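Side-chain contact in 2-c-methyl-d-erythritol 4-phosphate cytidylyltransferase (Streptococcus pneumoniae, PDB 2VSH), which catalyses the transfer of the cytidylyl group of CTP to D-ribitol 5-phosphate, supplying CDP-ribitol for teichoic acid precursors: residues A84-S89 with G168-T173. Sequence-based numbering, arbitrary orientation.
Sequences ADRNTS and GQTPQT
Arg86 reaches from the first turn of helix 86-100 to Thr170, its NH2 lying 3.9 Å from the methyl CG2. In this GT-A-like cytidylyltransferase fold, the arginine joins the helix start to strand 165-175 of the central mixed sheet, at the corner where the chain bends and a cis peptide precedes Pro171. The two side chains approach from opposite directions, and the methyl meets the guanidinium obliquely. No hydrogen bond links the segments, and the 71 Å² buried between them comes from Arg86 on one side and Thr170 and Gln172 on the other. The bend of the arginine chain at chi3 (-45°) brings NH2 to the threonine methyl. Gln172 also borders that group.

Asp113 ties the two sides together: its carboxylate forms a salt bridge with Arg86 NH2, while its backbone N is hydrogen-bonded to Thr170 OG1. Thr170 thus turns CG2 to the arginine and OG1 to the end of strand 108-113. Residues 84-89 probably line the CTP site, and Arg86 also lies beside Leu8, another residue probably belonging to that site.

Asp85 caps the helix start: OD1 accepts from Thr88 N at 2.9 Å, with an N-H...O angle of 156°. Thr88 OG1 adds a 2.7 Å bond to Asp85 OD1, arriving 45° out of the carboxylate plane.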
# COMPACT_ATOMS: atom_id res chain seq x y z
N ALA A 84 -2.74 -18.63 16.65
CA ALA A 84 -2.03 -17.40 17.01
C ALA A 84 -1.57 -16.57 15.80
O ALA A 84 -1.29 -15.38 15.92
CB ALA A 84 -0.85 -17.72 17.91
N ASP A 85 -1.50 -17.19 14.63
CA ASP A 85 -1.13 -16.48 13.41
C ASP A 85 -1.94 -17.06 12.26
O ASP A 85 -2.58 -18.10 12.44
CB ASP A 85 0.39 -16.53 13.16
CG ASP A 85 0.95 -17.96 13.11
OD1 ASP A 85 0.32 -18.85 12.51
OD2 ASP A 85 2.04 -18.18 13.64
N ARG A 86 -1.93 -16.41 11.09
CA ARG A 86 -2.77 -16.89 10.01
C ARG A 86 -2.51 -18.35 9.60
O ARG A 86 -3.47 -19.07 9.36
CB ARG A 86 -2.77 -15.95 8.78
CG ARG A 86 -1.40 -15.54 8.24
CD ARG A 86 -1.51 -14.48 7.10
NE ARG A 86 -2.55 -14.83 6.13
CZ ARG A 86 -3.65 -14.11 5.89
NH1 ARG A 86 -3.86 -12.95 6.53
NH2 ARG A 86 -4.54 -14.55 4.99
N ASN A 87 -1.25 -18.78 9.53
CA ASN A 87 -0.95 -20.14 9.07
C ASN A 87 -1.41 -21.21 10.07
O ASN A 87 -1.79 -22.31 9.68
CB ASN A 87 0.54 -20.31 8.75
CG ASN A 87 0.93 -19.71 7.41
OD1 ASN A 87 0.13 -19.66 6.48
ND2 ASN A 87 2.16 -19.24 7.32
N THR A 88 -1.35 -20.89 11.36
CA THR A 88 -1.87 -21.79 12.38
C THR A 88 -3.39 -21.87 12.24
O THR A 88 -3.98 -22.91 12.47
CB THR A 88 -1.46 -21.34 13.81
OG1 THR A 88 -0.05 -21.13 13.85
CG2 THR A 88 -1.79 -22.43 14.84
N SER A 89 -4.02 -20.77 11.85
CA SER A 89 -5.47 -20.76 11.63
C SER A 89 -5.80 -21.61 10.41
O SER A 89 -6.76 -22.39 10.44
CB SER A 89 -6.00 -19.34 11.47
OG SER A 89 -5.92 -18.65 12.70
N GLY A 168 -0.48 -8.10 -2.84
CA GLY A 168 -1.05 -9.39 -2.47
C GLY A 168 -2.37 -9.18 -1.78
O GLY A 168 -2.48 -8.37 -0.88
N GLN A 169 -3.38 -9.94 -2.21
CA GLN A 169 -4.68 -9.92 -1.57
C GLN A 169 -5.01 -11.34 -1.15
O GLN A 169 -4.12 -12.18 -1.10
CB GLN A 169 -5.74 -9.38 -2.53
CG GLN A 169 -5.43 -8.01 -3.13
CD GLN A 169 -6.58 -7.47 -3.99
OE1 GLN A 169 -7.30 -8.23 -4.64
NE2 GLN A 169 -6.77 -6.16 -3.96
N THR A 170 -6.27 -11.59 -0.84
CA THR A 170 -6.78 -12.96 -0.75
C THR A 170 -8.03 -13.02 -1.65
O THR A 170 -8.59 -11.98 -1.97
CB THR A 170 -7.00 -13.45 0.71
OG1 THR A 170 -8.16 -12.85 1.29
CG2 THR A 170 -5.76 -13.20 1.59
N PRO A 171 -8.49 -14.23 -2.03
CA PRO A 171 -8.06 -15.61 -1.68
C PRO A 171 -6.63 -16.07 -1.97
O PRO A 171 -5.92 -15.53 -2.83
CB PRO A 171 -9.06 -16.51 -2.43
CG PRO A 171 -10.26 -15.68 -2.62
CD PRO A 171 -9.70 -14.27 -2.87
N GLN A 172 -6.22 -17.07 -1.20
CA GLN A 172 -5.06 -17.89 -1.47
C GLN A 172 -5.57 -19.33 -1.42
O GLN A 172 -6.16 -19.75 -0.42
CB GLN A 172 -3.96 -17.64 -0.44
CG GLN A 172 -3.51 -16.19 -0.41
CD GLN A 172 -2.36 -15.91 0.56
OE1 GLN A 172 -1.48 -15.12 0.25
NE2 GLN A 172 -2.37 -16.55 1.72
N THR A 173 -5.35 -20.06 -2.50
CA THR A 173 -6.04 -21.33 -2.74
C THR A 173 -5.05 -22.46 -3.03
O THR A 173 -4.08 -22.29 -3.77
CB THR A 173 -7.07 -21.17 -3.90
OG1 THR A 173 -7.99 -20.13 -3.55
CG2 THR A 173 -7.83 -22.47 -4.18